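Local coordinates for PA1221 (PDB 4DG8), which belongs to the ANL superfamily of AMP-binding enzymes, joins an AMP-binding domain to a phosphopantetheine attachment domain, and carries adenosine monophosphate in this model, at residues Ala96-Gly101 and Gln165-Asn170; Leu80-Glu85 and Thr92-Ile97; Thr266-Asp271 and Arg294-Arg299. All blocks are in the same frame, centred on the assembly; numbering follows the deposited sequence.

Contact 1 of 3, residues Ala96-Gly101 and Gln165-Asn170; sequences AILLSG and QIAYIN
Gln165 reaches across to the C-terminal end of helix 88-99 and hydrogen-bonds the carbonyl of Gly101, NE2 to O 3.1 Å. The bond is nearly straight, 171° at the hydrogen; it lands on a lone pair of the carbonyl oxygen and lies in the plane of the glutamine amide. CG stands anti to the backbone N (chi1 -163°), and the chain then bends at chi2, which brings NE2 to the glycine carbonyl. A water ties the same segments a second time, donating to Gly101 O at 2.7 Å and to Ile166 O at 2.8 Å, so that the glycine carbonyl is gripped by two donors. On the helix side, Ser100 OG donates a hydrogen bond to Ala96 O at 2.7 Å and is also hydrogen-bonded to Ser66 OG of helix 55-72. Gly101 closes helix 88-99 in a Schellman motif, with positive phi, just before the chain enters strand 103-106. The apolar part is small and buried: Leu98 CD2 lies 3.9 Å from Ala167 CB. The same methyl makes a van der Waals contact with the backbone carbonyl, 3.4 Å from Ala167 O. Ala167 belongs to a classic beta bulge, in which it and Tyr168 both face Cys184 on the antiparallel strand 180-185.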
loop_
_atom_site.group_PDB
_atom_site.type_symbol
_atom_site.label_atom_id
_atom_site.label_comp_id
_atom_site.label_asym_id
_atom_site.label_seq_id
_atom_site.Cartn_x
_atom_site.Cartn_y
_atom_site.Cartn_z
ATOM N N ALA A 96 -0.407 -18.309 -7.111
ATOM C CA ALA A 96 0.322 -19.171 -8.046
ATOM C C ALA A 96 1.736 -18.605 -8.293
ATOM O O ALA A 96 2.731 -19.353 -8.389
ATOM C CB ALA A 96 -0.446 -19.306 -9.347
ATOM N N ILE A 97 1.809 -17.278 -8.364
ATOM C CA ILE A 97 3.088 -16.595 -8.490
ATOM C C ILE A 97 3.953 -16.915 -7.283
ATOM O O ILE A 97 5.087 -17.365 -7.439
ATOM C CB ILE A 97 2.930 -15.071 -8.675
ATOM C CG1 ILE A 97 2.500 -14.768 -10.111
ATOM C CG2 ILE A 97 4.273 -14.363 -8.427
ATOM C CD1 ILE A 97 1.709 -13.459 -10.269
ATOM N N LEU A 98 3.411 -16.738 -6.078
ATOM C CA LEU A 98 4.211 -17.056 -4.889
ATOM C C LEU A 98 4.660 -18.519 -4.802
ATOM O O LEU A 98 5.807 -18.805 -4.438
ATOM C CB LEU A 98 3.471 -16.653 -3.613
ATOM C CG LEU A 98 3.135 -15.163 -3.523
ATOM C CD1 LEU A 98 2.585 -14.903 -2.144
ATOM C CD2 LEU A 98 4.368 -14.304 -3.802
ATOM N N LEU A 99 3.744 -19.429 -5.123
ATOM C CA LEU A 99 4.018 -20.866 -5.166
ATOM C C LEU A 99 5.169 -21.214 -6.095
ATOM O O LEU A 99 5.873 -22.213 -5.876
ATOM C CB LEU A 99 2.786 -21.623 -5.656
ATOM C CG LEU A 99 1.646 -21.888 -4.657
ATOM C CD1 LEU A 99 0.374 -22.418 -5.373
ATOM C CD2 LEU A 99 2.122 -22.870 -3.590
ATOM N N SER A 100 5.311 -20.426 -7.161
ATOM C CA SER A 100 6.364 -20.646 -8.159
ATOM C C SER A 100 7.741 -20.073 -7.780
ATOM O O SER A 100 8.706 -20.219 -8.535
ATOM C CB SER A 100 5.922 -20.052 -9.499
ATOM O OG SER A 100 4.637 -20.528 -9.843
ATOM N N GLY A 101 7.837 -19.419 -6.624
ATOM C CA GLY A 101 9.083 -18.799 -6.217
ATOM C C GLY A 101 9.241 -17.440 -6.888
ATOM O O GLY A 101 10.267 -16.768 -6.764
ATOM N N GLN A 165 12.768 -14.857 0.314
ATOM C CA GLN A 165 12.372 -14.760 -1.088
ATOM C C GLN A 165 11.496 -13.515 -1.293
ATOM O O GLN A 165 10.646 -13.190 -0.444
ATOM C CB GLN A 165 11.568 -15.995 -1.501
ATOM C CG GLN A 165 11.466 -16.197 -3.009
ATOM C CD GLN A 165 12.783 -16.671 -3.609
ATOM O OE1 GLN A 165 13.773 -16.821 -2.903
ATOM N NE2 GLN A 165 12.797 -16.918 -4.911
ATOM N N ILE A 166 11.696 -12.822 -2.412
ATOM C CA ILE A 166 10.840 -11.686 -2.761
ATOM C C ILE A 166 9.437 -12.212 -3.047
ATOM O O ILE A 166 9.280 -13.172 -3.809
ATOM C CB ILE A 166 11.356 -10.941 -4.030
ATOM C CG1 ILE A 166 12.842 -10.602 -3.897
ATOM C CG2 ILE A 166 10.490 -9.684 -4.333
ATOM C CD1 ILE A 166 13.169 -9.760 -2.677
ATOM N N ALA A 167 8.444 -11.661 -2.352
ATOM C CA ALA A 167 7.027 -11.865 -2.672
ATOM C C ALA A 167 6.445 -10.892 -3.723
ATOM O O ALA A 167 5.628 -11.260 -4.582
ATOM C CB ALA A 167 6.184 -11.851 -1.393
ATOM N N TYR A 168 6.812 -9.628 -3.626
ATOM C CA TYR A 168 6.243 -8.662 -4.566
ATOM C C TYR A 168 7.063 -7.399 -4.700
ATOM O O TYR A 168 7.942 -7.117 -3.877
ATOM C CB TYR A 168 4.770 -8.333 -4.232
ATOM C CG TYR A 168 4.532 -7.622 -2.919
ATOM C CD1 TYR A 168 4.771 -6.257 -2.782
ATOM C CD2 TYR A 168 4.017 -8.306 -1.825
ATOM C CE1 TYR A 168 4.544 -5.607 -1.575
ATOM C CE2 TYR A 168 3.779 -7.663 -0.616
ATOM C CZ TYR A 168 4.041 -6.319 -0.491
ATOM O OH TYR A 168 3.787 -5.694 0.722
ATOM N N ILE A 169 6.763 -6.642 -5.744
ATOM C CA ILE A 169 7.331 -5.319 -5.912
ATOM C C ILE A 169 6.238 -4.245 -5.925
ATOM O O ILE A 169 5.219 -4.398 -6.589
ATOM C CB ILE A 169 8.163 -5.224 -7.206
ATOM C CG1 ILE A 169 9.385 -6.127 -7.089
ATOM C CG2 ILE A 169 8.556 -3.745 -7.495
ATOM C CD1 ILE A 169 10.208 -6.242 -8.339
ATOM N N ASN A 170 6.453 -3.163 -5.181
ATOM C CA ASN A 170 5.592 -1.983 -5.268
ATOM C C ASN A 170 6.432 -0.796 -5.675
ATOM O O ASN A 170 7.481 -0.535 -5.076
ATOM C CB ASN A 170 4.912 -1.665 -3.933
ATOM C CG ASN A 170 3.741 -2.600 -3.632
ATOM O OD1 ASN A 170 3.575 -3.653 -4.268
ATOM N ND2 ASN A 170 2.928 -2.225 -2.645
HETATM O O HOH W 1 10.575 -14.223 -6.015
#

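Contact 2 of 3, residues Leu80-Glu85 and Thr92-Ile97; sequences LGVYGE and TCLLAI
Val82 and Ile97 meet methyl to methyl in the middle of this contact, Val82 CG2 lying 3.6 Å from Ile97 CD1, with the two side chains set at a slant to each other. Strand 80-83 and helix 92-97 run almost exactly antiparallel, 172° between their directions and 9.5 Å between their axes, and all the joining is done by apolar groups in the gap. Val82 works through a single branch. With CG1 anti to the backbone N (chi1 176°), CG2 is the methyl presented to the helix, and three residues gather round it: besides Ile97, Leu94 CD2 comes within 4.1 Å and Cys93 CB within 4.2 Å. Leu94 lies across the valine at about a right angle. Its CB does not point straight at the strand, and the outer methyl is what closes the distance. Cys93 does point at the strand, but offers its CB rather than its sulfur to the valine methyl.

Two residues back along the strand, Leu80 passes Ile97 in the opposite sense, the two side chains sliding by each other. Leu80 CD1 sits 3.8 Å from Ile97 CG1, and Leu80 CB lies 4.1 Å from Ile97 CD1, so the isoleucine is wedged between Leu80 and Val82.

The strand and helix are the first two elements of a beta-alpha-beta unit completed by strand 103-106, which pairs in parallel with 79-83. Tyr104 of that strand touches Leu94 and Ile97, while Leu129 of strand 125-130, on the other flank, meets Cys93 and Ile97. Helix 55-72 packs against the helix through Leu95 and Ala96.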
loop_
_atom_site.group_PDB
_atom_site.type_symbol
_atom_site.label_atom_id
_atom_site.label_comp_id
_atom_site.label_asym_id
_atom_site.label_seq_id
_atom_site.Cartn_x
_atom_site.Cartn_y
_atom_site.Cartn_z
ATOM N N LEU A 80 6.591 -11.160 -12.023
ATOM C CA LEU A 80 5.443 -11.444 -12.865
ATOM C C LEU A 80 4.333 -10.441 -12.589
ATOM O O LEU A 80 3.992 -10.165 -11.422
ATOM C CB LEU A 80 4.955 -12.873 -12.627
ATOM C CG LEU A 80 5.917 -13.991 -13.038
ATOM C CD1 LEU A 80 5.358 -15.336 -12.561
ATOM C CD2 LEU A 80 6.107 -13.984 -14.543
ATOM N N GLY A 81 3.750 -9.920 -13.668
ATOM C CA GLY A 81 2.741 -8.884 -13.575
ATOM C C GLY A 81 1.332 -9.422 -13.435
ATOM O O GLY A 81 1.037 -10.513 -13.908
ATOM N N VAL A 82 0.462 -8.643 -12.796
ATOM C CA VAL A 82 -0.948 -8.976 -12.696
ATOM C C VAL A 82 -1.769 -7.753 -13.027
ATOM O O VAL A 82 -1.537 -6.681 -12.456
ATOM C CB VAL A 82 -1.315 -9.445 -11.290
ATOM C CG1 VAL A 82 -2.834 -9.693 -11.171
ATOM C CG2 VAL A 82 -0.533 -10.697 -10.949
ATOM N N TYR A 83 -2.700 -7.901 -13.970
ATOM C CA TYR A 83 -3.674 -6.848 -14.256
ATOM C C TYR A 83 -5.102 -7.334 -14.042
ATOM O O TYR A 83 -5.458 -8.450 -14.425
ATOM C CB TYR A 83 -3.505 -6.288 -15.681
ATOM C CG TYR A 83 -4.639 -5.348 -16.083
ATOM C CD1 TYR A 83 -4.729 -4.070 -15.552
ATOM C CD2 TYR A 83 -5.623 -5.751 -16.988
ATOM C CE1 TYR A 83 -5.760 -3.217 -15.902
ATOM C CE2 TYR A 83 -6.665 -4.898 -17.356
ATOM C CZ TYR A 83 -6.727 -3.636 -16.806
ATOM O OH TYR A 83 -7.757 -2.793 -17.150
ATOM N N GLY A 84 -5.893 -6.525 -13.352
ATOM C CA GLY A 84 -7.344 -6.593 -13.425
ATOM C C GLY A 84 -7.995 -6.136 -12.123
ATOM O O GLY A 84 -7.316 -6.014 -11.104
ATOM N N GLU A 85 -9.312 -5.936 -12.145
ATOM C CA GLU A 85 -10.066 -5.615 -10.931
ATOM C C GLU A 85 -10.062 -6.824 -9.999
ATOM O O GLU A 85 -9.847 -7.947 -10.449
ATOM C CB GLU A 85 -11.520 -5.240 -11.266
ATOM C CG GLU A 85 -11.685 -3.973 -12.101
ATOM C CD GLU A 85 -11.071 -2.753 -11.442
ATOM O OE1 GLU A 85 -10.929 -2.748 -10.203
ATOM O OE2 GLU A 85 -10.719 -1.798 -12.162
ATOM N N THR A 92 -6.041 -15.830 -7.138
ATOM C CA THR A 92 -5.397 -17.074 -7.545
ATOM C C THR A 92 -4.037 -16.819 -8.231
ATOM O O THR A 92 -3.065 -17.561 -8.009
ATOM C CB THR A 92 -6.325 -17.879 -8.472
ATOM O OG1 THR A 92 -7.613 -17.998 -7.854
ATOM C CG2 THR A 92 -5.761 -19.265 -8.769
ATOM N N CYS A 93 -3.962 -15.785 -9.061
ATOM C CA CYS A 93 -2.684 -15.424 -9.686
ATOM C C CYS A 93 -1.629 -15.125 -8.641
ATOM O O CYS A 93 -0.491 -15.566 -8.760
ATOM C CB CYS A 93 -2.820 -14.175 -10.569
ATOM S SG CYS A 93 -3.512 -14.472 -12.183
ATOM N N LEU A 94 -2.001 -14.349 -7.626
ATOM C CA LEU A 94 -1.012 -13.964 -6.619
ATOM C C LEU A 94 -0.466 -15.205 -5.927
ATOM O O LEU A 94 0.750 -15.321 -5.686
ATOM C CB LEU A 94 -1.623 -13.023 -5.569
ATOM C CG LEU A 94 -2.184 -11.686 -6.071
ATOM C CD1 LEU A 94 -2.670 -10.883 -4.880
ATOM C CD2 LEU A 94 -1.128 -10.896 -6.849
ATOM N N LEU A 95 -1.359 -16.140 -5.593
ATOM C CA LEU A 95 -0.874 -17.335 -4.905
ATOM C C LEU A 95 -0.017 -18.205 -5.840
ATOM O O LEU A 95 0.963 -18.798 -5.407
ATOM C CB LEU A 95 -2.038 -18.156 -4.306
ATOM C CG LEU A 95 -1.689 -19.433 -3.540
ATOM C CD1 LEU A 95 -0.749 -19.122 -2.356
ATOM C CD2 LEU A 95 -2.967 -20.149 -3.057
ATOM N N ALA A 96 -0.407 -18.309 -7.111
ATOM C CA ALA A 96 0.322 -19.171 -8.046
ATOM C C ALA A 96 1.736 -18.605 -8.293
ATOM O O ALA A 96 2.731 -19.353 -8.389
ATOM C CB ALA A 96 -0.446 -19.306 -9.347
ATOM N N ILE A 97 1.809 -17.278 -8.364
ATOM C CA ILE A 97 3.088 -16.595 -8.490
ATOM C C ILE A 97 3.953 -16.915 -7.283
ATOM O O ILE A 97 5.087 -17.365 -7.439
ATOM C CB ILE A 97 2.930 -15.071 -8.675
ATOM C CG1 ILE A 97 2.500 -14.768 -10.111
ATOM C CG2 ILE A 97 4.273 -14.363 -8.427
ATOM C CD1 ILE A 97 1.709 -13.459 -10.269
#

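Contact 3 of 3, residues Thr266-Asp271 and Arg294-Arg299; sequences TLVDLD and RRALLR
Helices 266-270 and 294-299 cross at 61° with their axes 9.9 Å apart, and Val268 and Ala296 are the residues whose CA atoms face each other most closely, at 6.3 Å. Val268 splits its two methyls between neighbouring residues of the other helix. CG2 rests 3.9 Å from Ala296 CB, while CG1 lies along the aliphatic part of Arg295, equally near its CB and CD at 3.9 Å. Arg295 leaves its helix with CG anti to the backbone N (chi1 -166°) and stays extended as far as NE, which carries the guanidinium past the valine to the C-terminal end of helix 266-270. There NH1 hydrogen-bonds Asp269 O at 3.0 Å. The acceptor lies at the guanidinium edge, near its plane, but the nitrogen stands above the carbonyl plane, away from a lone pair. Val268 O lies over one guanidinium face, 2.9 Å from NH1, at an angle too poor for a hydrogen bond. A positive group here would probably interact favourably with the negative end of the helix dipole. Helix 242-250 flanks helix 261-270 through Leu267. Helix 261-270 leads from strand 256-260 to 280-284 and helix 290-299 from 280-284 to 304-309, three parallel neighbours in one sheet.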
loop_
_atom_site.group_PDB
_atom_site.type_symbol
_atom_site.label_atom_id
_atom_site.label_comp_id
_atom_site.label_asym_id
_atom_site.label_seq_id
_atom_site.Cartn_x
_atom_site.Cartn_y
_atom_site.Cartn_z
ATOM N N THR A 266 -14.529 10.646 4.932
ATOM C CA THR A 266 -15.686 10.818 4.063
ATOM C C THR A 266 -16.863 9.929 4.456
ATOM O O THR A 266 -18.003 10.398 4.557
ATOM C CB THR A 266 -15.312 10.530 2.602
ATOM O OG1 THR A 266 -14.173 11.317 2.269
ATOM C CG2 THR A 266 -16.453 10.901 1.667
ATOM N N LEU A 267 -16.586 8.650 4.665
ATOM C CA LEU A 267 -17.638 7.707 5.029
ATOM C C LEU A 267 -18.250 8.155 6.340
ATOM O O LEU A 267 -19.465 8.115 6.515
ATOM C CB LEU A 267 -17.083 6.284 5.144
ATOM C CG LEU A 267 -16.542 5.649 3.862
ATOM C CD1 LEU A 267 -15.976 4.266 4.167
ATOM C CD2 LEU A 267 -17.608 5.562 2.796
ATOM N N VAL A 268 -17.406 8.632 7.252
ATOM C CA VAL A 268 -17.893 9.061 8.551
ATOM C C VAL A 268 -18.741 10.325 8.487
ATOM O O VAL A 268 -19.744 10.410 9.186
ATOM C CB VAL A 268 -16.745 9.197 9.570
ATOM C CG1 VAL A 268 -17.215 9.941 10.817
ATOM C CG2 VAL A 268 -16.234 7.819 9.939
ATOM N N ASP A 269 -18.335 11.286 7.643
ATOM C CA ASP A 269 -19.087 12.526 7.360
ATOM C C ASP A 269 -20.466 12.225 6.784
ATOM O O ASP A 269 -21.474 12.813 7.188
ATOM C CB ASP A 269 -18.386 13.364 6.266
ATOM C CG ASP A 269 -17.186 14.169 6.771
ATOM O OD1 ASP A 269 -17.062 14.392 7.991
ATOM O OD2 ASP A 269 -16.373 14.600 5.916
ATOM N N LEU A 270 -20.477 11.359 5.775
ATOM C CA LEU A 270 -21.687 11.034 5.035
ATOM C C LEU A 270 -22.677 10.147 5.791
ATOM O O LEU A 270 -23.856 10.438 5.850
ATOM C CB LEU A 270 -21.303 10.285 3.755
ATOM C CG LEU A 270 -20.654 11.072 2.618
ATOM C CD1 LEU A 270 -20.304 10.134 1.458
ATOM C CD2 LEU A 270 -21.577 12.160 2.154
ATOM N N ASP A 271 -22.200 8.995 6.243
ATOM C CA ASP A 271 -23.062 7.992 6.850
ATOM C C ASP A 271 -22.281 7.137 7.856
ATOM O O ASP A 271 -21.878 6.016 7.539
ATOM C CB ASP A 271 -23.686 7.131 5.757
ATOM C CG ASP A 271 -24.476 5.960 6.312
ATOM O OD1 ASP A 271 -24.927 6.018 7.472
ATOM O OD2 ASP A 271 -24.637 4.973 5.574
ATOM N N ARG A 294 -13.422 10.552 16.599
ATOM C CA ARG A 294 -14.385 10.822 17.660
ATOM C C ARG A 294 -15.797 10.509 17.163
ATOM O O ARG A 294 -16.559 9.798 17.827
ATOM C CB ARG A 294 -14.324 12.301 18.112
ATOM C CG ARG A 294 -13.343 12.604 19.258
ATOM C CD ARG A 294 -13.351 14.099 19.658
ATOM N NE ARG A 294 -14.505 14.466 20.487
ATOM C CZ ARG A 294 -14.510 14.404 21.817
ATOM N NH1 ARG A 294 -13.421 13.992 22.454
ATOM N NH2 ARG A 294 -15.591 14.743 22.515
ATOM N N ARG A 295 -16.163 11.047 16.000
ATOM C CA ARG A 295 -17.525 10.808 15.521
ATOM C C ARG A 295 -17.792 9.289 15.321
ATOM O O ARG A 295 -18.849 8.745 15.724
ATOM C CB ARG A 295 -17.790 11.610 14.244
ATOM C CG ARG A 295 -19.255 11.670 13.880
ATOM C CD ARG A 295 -19.542 12.515 12.632
ATOM N NE ARG A 295 -20.970 12.447 12.328
ATOM C CZ ARG A 295 -21.490 12.650 11.127
ATOM N NH1 ARG A 295 -20.706 12.973 10.111
ATOM N NH2 ARG A 295 -22.795 12.542 10.943
ATOM N N ALA A 296 -16.807 8.605 14.736
ATOM C CA ALA A 296 -16.924 7.170 14.507
ATOM C C ALA A 296 -17.068 6.393 15.819
ATOM O O ALA A 296 -18.042 5.656 16.000
ATOM C CB ALA A 296 -15.747 6.624 13.662
ATOM N N LEU A 297 -16.122 6.570 16.740
ATOM C CA LEU A 297 -16.117 5.765 17.963
ATOM C C LEU A 297 -17.285 6.065 18.897
ATOM O O LEU A 297 -17.802 5.161 19.578
ATOM C CB LEU A 297 -14.775 5.855 18.691
ATOM C CG LEU A 297 -13.665 5.177 17.885
ATOM C CD1 LEU A 297 -12.368 5.169 18.666
ATOM C CD2 LEU A 297 -14.082 3.762 17.507
ATOM N N LEU A 298 -17.713 7.327 18.916
ATOM C CA LEU A 298 -18.891 7.701 19.696
ATOM C C LEU A 298 -20.145 7.058 19.112
ATOM O O LEU A 298 -21.086 6.778 19.847
ATOM C CB LEU A 298 -19.046 9.223 19.793
ATOM C CG LEU A 298 -17.950 9.891 20.635
ATOM C CD1 LEU A 298 -18.042 11.418 20.608
ATOM C CD2 LEU A 298 -18.008 9.364 22.075
ATOM N N ARG A 299 -20.168 6.818 17.800
ATOM C CA ARG A 299 -21.294 6.060 17.223
ATOM C C ARG A 299 -21.181 4.516 17.396
ATOM O O ARG A 299 -22.184 3.818 17.535
ATOM C CB ARG A 299 -21.483 6.437 15.748
ATOM C CG ARG A 299 -22.748 5.910 15.110
ATOM C CD ARG A 299 -23.993 6.401 15.843
ATOM N NE ARG A 299 -25.198 5.776 15.309
ATOM C CZ ARG A 299 -26.371 5.739 15.932
ATOM N NH1 ARG A 299 -26.511 6.290 17.137
ATOM N NH2 ARG A 299 -27.408 5.149 15.341
#

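Contacts 1 and 2 belong to the same buried corner: they share Ala96 and Ile97, both use helix 88-99 and both reach the same mixed sheet, their centres 10 Å apart. Contact 2 holds the middle of that helix to strand 79-83 with apolar groups alone, whereas contact 1 deals with its C-terminal end, where the Gly101 carbonyl takes a hydrogen bond from a glutamine amide and a water bridges it to the strand, beside one leucine methyl. Contact 3 stands apart, about 21 Å from contact 1 and about 17 Å from contact 2 between nearest atoms. It pairs two helices rather than helix and strand, is only partly buried, and adds an exposed arginine to a small apolar patch.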